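Local coordinates for globin domain-containing protein (Pseudomonas aeruginosa, PDB 1TU9) that binds heme b within a globin fold and probably binds or carries oxygen, at residues Gly21-Phe26 / Leu52-Ile57; Ala97-Val102 / Ala116-Met121. All blocks are in the same frame, centred on the assembly; numbering follows the deposited sequence.

Contact 1: Gly21-Phe26 / Leu52-Ile57. With EDO (1,2-ethanediol), chain E.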
loop_
_atom_site.group_PDB
_atom_site.type_symbol
_atom_site.label_atom_id
_atom_site.label_comp_id
_atom_site.label_asym_id
_atom_site.label_seq_id
_atom_site.Cartn_x
_atom_site.Cartn_y
_atom_site.Cartn_z
ATOM N N GLY A 21 -3.256 -8.937 -13.242
ATOM C CA GLY A 21 -3.585 -7.543 -13.420
ATOM C C GLY A 21 -3.754 -6.759 -12.133
ATOM O O GLY A 21 -3.930 -5.563 -12.203
ATOM N N PHE A 22 -3.677 -7.409 -10.973
ATOM C CA PHE A 22 -3.910 -6.707 -9.704
ATOM C C PHE A 22 -2.963 -5.517 -9.522
ATOM O O PHE A 22 -3.408 -4.402 -9.248
ATOM C CB PHE A 22 -3.792 -7.690 -8.531
ATOM C CG PHE A 22 -3.884 -7.032 -7.173
ATOM C CD1 PHE A 22 -5.055 -6.433 -6.743
ATOM C CD2 PHE A 22 -2.784 -6.987 -6.347
ATOM C CE1 PHE A 22 -5.126 -5.823 -5.494
ATOM C CE2 PHE A 22 -2.862 -6.369 -5.116
ATOM C CZ PHE A 22 -4.032 -5.795 -4.695
ATOM N N PHE A 23 -1.662 -5.758 -9.661
ATOM C CA PHE A 23 -0.677 -4.705 -9.452
ATOM C C PHE A 23 -0.657 -3.709 -10.600
ATOM O O PHE A 23 -0.418 -2.526 -10.381
ATOM C CB PHE A 23 0.707 -5.304 -9.190
ATOM C CG PHE A 23 0.774 -6.034 -7.893
ATOM C CD1 PHE A 23 0.871 -5.333 -6.706
ATOM C CD2 PHE A 23 0.682 -7.414 -7.841
ATOM C CE1 PHE A 23 0.899 -6.004 -5.478
ATOM C CE2 PHE A 23 0.709 -8.089 -6.618
ATOM C CZ PHE A 23 0.815 -7.363 -5.448
ATOM N N ASP A 24 -0.942 -4.163 -11.819
ATOM C CA ASP A 24 -1.107 -3.244 -12.951
ATOM C C ASP A 24 -2.230 -2.261 -12.653
ATOM O O ASP A 24 -2.106 -1.051 -12.860
ATOM C CB ASP A 24 -1.494 -3.990 -14.237
ATOM C CG ASP A 24 -0.393 -4.842 -14.796
ATOM O OD1 ASP A 24 0.798 -4.638 -14.461
ATOM O OD2 ASP A 24 -0.682 -5.729 -15.632
ATOM N N ASP A 25 -3.355 -2.790 -12.198
ATOM C CA ASP A 25 -4.512 -1.959 -11.919
ATOM C C ASP A 25 -4.252 -1.013 -10.744
ATOM O O ASP A 25 -4.627 0.152 -10.807
ATOM C CB ASP A 25 -5.762 -2.805 -11.662
ATOM C CG ASP A 25 -6.307 -3.432 -12.904
ATOM O OD1 ASP A 25 -5.934 -3.003 -14.016
ATOM O OD2 ASP A 25 -7.157 -4.332 -12.837
ATOM N N PHE A 26 -3.597 -1.497 -9.696
ATOM C CA PHE A 26 -3.233 -0.628 -8.587
ATOM C C PHE A 26 -2.494 0.609 -9.108
ATOM O O PHE A 26 -2.877 1.741 -8.807
ATOM C CB PHE A 26 -2.344 -1.323 -7.557
ATOM C CG PHE A 26 -1.803 -0.348 -6.567
ATOM C CD1 PHE A 26 -2.620 0.165 -5.576
ATOM C CD2 PHE A 26 -0.542 0.193 -6.727
ATOM C CE1 PHE A 26 -2.154 1.148 -4.712
ATOM C CE2 PHE A 26 -0.074 1.165 -5.877
ATOM C CZ PHE A 26 -0.883 1.646 -4.865
ATOM N N LEU A 52 8.270 -4.746 -5.759
ATOM C CA LEU A 52 8.556 -4.081 -4.505
ATOM C C LEU A 52 7.285 -3.830 -3.717
ATOM O O LEU A 52 7.258 -4.034 -2.504
ATOM C CB LEU A 52 9.306 -2.774 -4.747
ATOM C CG LEU A 52 10.728 -2.942 -5.291
ATOM C CD1 LEU A 52 11.338 -1.577 -5.649
ATOM C CD2 LEU A 52 11.608 -3.663 -4.293
ATOM N N LEU A 53 6.228 -3.395 -4.381
ATOM C CA LEU A 53 4.975 -3.142 -3.683
ATOM C C LEU A 53 4.370 -4.410 -3.107
ATOM O O LEU A 53 3.826 -4.393 -2.011
ATOM C CB LEU A 53 3.972 -2.484 -4.620
ATOM C CG LEU A 53 2.636 -2.116 -3.963
ATOM C CD1 LEU A 53 2.846 -1.069 -2.888
ATOM C CD2 LEU A 53 1.659 -1.631 -5.012
ATOM N N ARG A 54 4.463 -5.510 -3.836
ATOM C CA ARG A 54 3.934 -6.775 -3.346
ATOM C C ARG A 54 4.580 -7.110 -2.008
ATOM O O ARG A 54 3.899 -7.506 -1.060
ATOM C CB ARG A 54 4.160 -7.875 -4.379
ATOM C CG ARG A 54 3.658 -9.236 -3.954
ATOM C CD ARG A 54 3.679 -10.200 -5.108
ATOM N NE ARG A 54 3.400 -11.554 -4.656
ATOM C CZ ARG A 54 3.137 -12.578 -5.465
ATOM N NH1 ARG A 54 3.051 -12.407 -6.776
ATOM N NH2 ARG A 54 2.917 -13.781 -4.947
ATOM N N ALA A 55 5.892 -6.948 -1.927
ATOM C CA ALA A 55 6.637 -7.211 -0.708
ATOM C C ALA A 55 6.343 -6.153 0.355
ATOM O O ALA A 55 6.300 -6.476 1.539
ATOM C CB ALA A 55 8.130 -7.271 -1.014
ATOM N N GLY A 56 6.143 -4.899 -0.052
ATOM C CA GLY A 56 5.850 -3.821 0.880
ATOM C C GLY A 56 4.519 -4.000 1.587
ATOM O O GLY A 56 4.407 -3.787 2.797
ATOM N N ILE A 57 3.500 -4.397 0.844
ATOM C CA ILE A 57 2.206 -4.708 1.437
ATOM C C ILE A 57 2.375 -5.871 2.422
ATOM O O ILE A 57 1.820 -5.842 3.521
ATOM C CB ILE A 57 1.155 -5.003 0.353
ATOM C CG1 ILE A 57 0.835 -3.710 -0.406
ATOM C CG2 ILE A 57 -0.111 -5.544 0.996
ATOM C CD1 ILE A 57 -0.025 -3.899 -1.650
HETATM C C1 EDO E . 0.568 1.046 -14.610
HETATM O O1 EDO E . 0.258 -0.260 -14.171
HETATM C C2 EDO E . 2.044 1.300 -14.412
HETATM O O2 EDO E . 2.792 0.379 -15.177
#
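Leu53 meets Phe26 through one methyl group: its CD2 lies 3.3 Å from Phe26 CD2 and about as close to Phe26 CE2, a tight fit at this buried point. With CG anti to the backbone N (chi1 -177°), the leucine reaches toward helix 22-32, and the forked end also brings CD2 to the edge of the Phe23 ring, 4.1 Å from Phe23 CD1. A branched aliphatic chain suits this wedge between two rings, and both Leu53 and Phe26 touch the propanoic acid held in the ligand pocket. Phe26 is in turn braced by Trp94, edge-to-face, and by Phe30.

Arg54 follows, its extended chain running at about a right angle to the Phe23 side chain. Its CB is 3.5 Å from Phe23 CZ, and CD is 3.9 Å from Phe23 CE2, so the aliphatic part of the arginine shields the ring tip while the rest of the chain runs on toward the exposed side. The axes of the two short segments, 11.4 Å apart at closest approach, cross at 93°, the nearly perpendicular B/E packing of the globin fold. Helix 22-32 starts after Gly21, the N-cap, whose positive phi (89°) is easy for glycine. Phe22 presses CD2 onto the Phe23 ring, 3.6 Å above its plane and over its centre, which helps fix the rotation of that ring.

One turn after Leu53, Ile57 points CD1 at the edge of the same ring, 4.5 Å from Phe23 CE1, and it also touches Tyr13 of helix 5-17. On the outer side of helix 22-32, an ethanediol molecule, probably from the crystallisation liquor, hydrogen-bonds through its O1 hydroxyl to Asp24 O at 2.8 Å; Lys50 binds this molecule as well as the Asp24 carboxylate.

Contact 2: Ala97-Val102 / Ala116-Met121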
loop_
_atom_site.group_PDB
_atom_site.type_symbol
_atom_site.label_atom_id
_atom_site.label_comp_id
_atom_site.label_asym_id
_atom_site.label_seq_id
_atom_site.Cartn_x
_atom_site.Cartn_y
_atom_site.Cartn_z
ATOM N N ALA A 97 -6.467 3.742 -4.083
ATOM C CA ALA A 97 -6.129 2.976 -5.275
ATOM C C ALA A 97 -6.062 1.486 -4.943
ATOM O O ALA A 97 -6.521 0.636 -5.727
ATOM C CB ALA A 97 -4.810 3.466 -5.852
ATOM N N LEU A 98 -5.523 1.166 -3.779
ATOM C CA LEU A 98 -5.468 -0.207 -3.308
ATOM C C LEU A 98 -6.857 -0.790 -3.130
ATOM O O LEU A 98 -7.136 -1.902 -3.591
ATOM C CB LEU A 98 -4.667 -0.299 -2.008
ATOM C CG LEU A 98 -4.538 -1.706 -1.407
ATOM C CD1 LEU A 98 -3.880 -2.689 -2.354
ATOM C CD2 LEU A 98 -3.756 -1.632 -0.101
ATOM N N LEU A 99 -7.738 -0.052 -2.483
ATOM C CA LEU A 99 -9.091 -0.532 -2.275
ATOM C C LEU A 99 -9.834 -0.764 -3.586
ATOM O O LEU A 99 -10.602 -1.724 -3.704
ATOM C CB LEU A 99 -9.854 0.412 -1.347
ATOM C CG LEU A 99 -9.691 0.088 0.140
ATOM C CD1 LEU A 99 -10.459 -1.183 0.450
ATOM C CD2 LEU A 99 -8.247 -0.077 0.622
ATOM N N MET A 100 -9.595 0.088 -4.574
ATOM C CA MET A 100 -10.200 -0.103 -5.887
ATOM C C MET A 100 -9.669 -1.382 -6.545
ATOM O O MET A 100 -10.444 -2.165 -7.092
ATOM C CB MET A 100 -9.933 1.115 -6.765
ATOM C CG MET A 100 -10.909 1.280 -7.888
ATOM S SD MET A 100 -10.569 2.795 -8.789
ATOM C CE MET A 100 -11.571 2.510 -10.204
ATOM N N ALA A 101 -8.357 -1.600 -6.476
ATOM C CA ALA A 101 -7.748 -2.812 -7.038
ATOM C C ALA A 101 -8.240 -4.085 -6.331
ATOM O O ALA A 101 -8.509 -5.090 -6.982
ATOM C CB ALA A 101 -6.246 -2.717 -6.987
ATOM N N VAL A 102 -8.420 -4.013 -5.019
ATOM C CA VAL A 102 -8.952 -5.129 -4.255
ATOM C C VAL A 102 -10.387 -5.430 -4.702
ATOM O O VAL A 102 -10.743 -6.575 -4.944
ATOM C CB VAL A 102 -8.906 -4.854 -2.732
ATOM C CG1 VAL A 102 -9.693 -5.903 -1.967
ATOM C CG2 VAL A 102 -7.487 -4.840 -2.232
ATOM N N ALA A 116 -11.346 -4.043 6.739
ATOM C CA ALA A 116 -10.156 -4.701 7.251
ATOM C C ALA A 116 -8.900 -4.176 6.553
ATOM O O ALA A 116 -7.897 -3.912 7.198
ATOM C CB ALA A 116 -10.273 -6.214 7.110
ATOM N N TRP A 117 -8.963 -3.999 5.238
ATOM C CA TRP A 117 -7.834 -3.416 4.518
ATOM C C TRP A 117 -7.520 -2.016 5.036
ATOM O O TRP A 117 -6.364 -1.683 5.266
ATOM C CB TRP A 117 -8.112 -3.353 3.014
ATOM C CG TRP A 117 -7.773 -4.601 2.262
ATOM C CD1 TRP A 117 -8.628 -5.560 1.812
ATOM C CD2 TRP A 117 -6.466 -5.014 1.864
ATOM N NE1 TRP A 117 -7.928 -6.540 1.151
ATOM C CE2 TRP A 117 -6.595 -6.224 1.167
ATOM C CE3 TRP A 117 -5.188 -4.466 2.013
ATOM C CZ2 TRP A 117 -5.508 -6.885 0.613
ATOM C CZ3 TRP A 117 -4.109 -5.129 1.486
ATOM C CH2 TRP A 117 -4.276 -6.327 0.781
ATOM N N ARG A 118 -8.535 -1.188 5.201
ATOM C CA ARG A 118 -8.305 0.181 5.663
ATOM C C ARG A 118 -7.690 0.210 7.054
ATOM O O ARG A 118 -6.781 0.992 7.324
ATOM C CB ARG A 118 -9.593 1.008 5.557
ATOM C CG ARG A 118 -9.897 1.344 4.098
ATOM C CD ARG A 118 -10.990 2.371 3.856
ATOM N NE ARG A 118 -11.068 2.741 2.444
ATOM C CZ ARG A 118 -10.325 3.686 1.857
ATOM N NH1 ARG A 118 -9.451 4.410 2.550
ATOM N NH2 ARG A 118 -10.466 3.908 0.560
ATOM N N ASP A 119 -8.158 -0.670 7.926
ATOM C CA ASP A 119 -7.670 -0.753 9.304
ATOM C C ASP A 119 -6.233 -1.268 9.336
ATOM O O ASP A 119 -5.342 -0.640 9.927
ATOM C CB ASP A 119 -8.643 -1.663 10.064
ATOM C CG ASP A 119 -8.340 -1.823 11.521
ATOM O OD1 ASP A 119 -7.264 -1.419 12.035
ATOM O OD2 ASP A 119 -9.167 -2.434 12.218
ATOM N N VAL A 120 -5.996 -2.393 8.669
ATOM C CA VAL A 120 -4.694 -3.034 8.692
ATOM C C VAL A 120 -3.637 -2.173 7.989
ATOM O O VAL A 120 -2.542 -1.986 8.504
ATOM C CB VAL A 120 -4.757 -4.466 8.107
ATOM C CG1 VAL A 120 -3.368 -5.050 7.882
ATOM C CG2 VAL A 120 -5.590 -5.357 9.030
ATOM N N MET A 121 -3.944 -1.653 6.811
ATOM C CA MET A 121 -2.985 -0.773 6.138
ATOM C C MET A 121 -2.799 0.537 6.894
ATOM O O MET A 121 -1.684 1.052 6.952
ATOM C CB MET A 121 -3.409 -0.465 4.705
ATOM C CG MET A 121 -3.490 -1.678 3.797
ATOM S SD MET A 121 -1.874 -2.391 3.370
ATOM C CE MET A 121 -1.807 -3.750 4.483
#
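Trp117 NE1, buried between helices, gives its hydrogen bond to Ser12 OG of helix 5-17, while Val102 CG1 packs 3.6 Å from the same nitrogen. The other valine methyl, CG2, lies over one face of the indole in a CH-pi contact, 4.0 Å from the centroid of the five-membered ring. A beta-branched residue suits this place because its two methyls can grip the pyrrole side together. At the benzene side Leu98 arrives roughly at a right angle, its CD2 3.8 Å from Trp117 CE3, and the same methyl reaches Met121 CG at 3.9 Å. Methionine, bent at its second and third torsions, folds CG against the indole edge, the unbranched, flexible chain following the ring outline.

Leu99 slides past Trp117 CB and lies beneath Arg118: Leu99 CG is 3.8 Å from Arg118 NE, and its CD2 is over one face of the guanidinium. A chi4 of -85° swings that flat group across the leucine, and NH2 forms a salt bridge with Asp96. The axes of the two short segments run roughly antiparallel (142°), 10.7 Å apart at closest approach, the G/H pairing that forms part of the core of the globin fold.

How the contacts relate
The centres of contact 1 and contact 2 lie about 12 Å apart, and helix 22-32 bridges them by resting on helix 90-105. Phe26 CE1 comes 3.5 Å from Leu98 N, and Phe22 CE1 packs 3.6 Å from Ala101 CB, so two rings of contact 1 press on the back of the segment that meets Trp117. Ile57 touches Trp117 as well, joining helix 46-64 to the second pair. Contact 1 is closer to the ligands: Leu52 touches the heme, and between nearest atoms the side chain of Phe26 is about 4 Å from the propanoic acid and that of Leu53 about 5 Å from the heme, against about 6 Å for Met121.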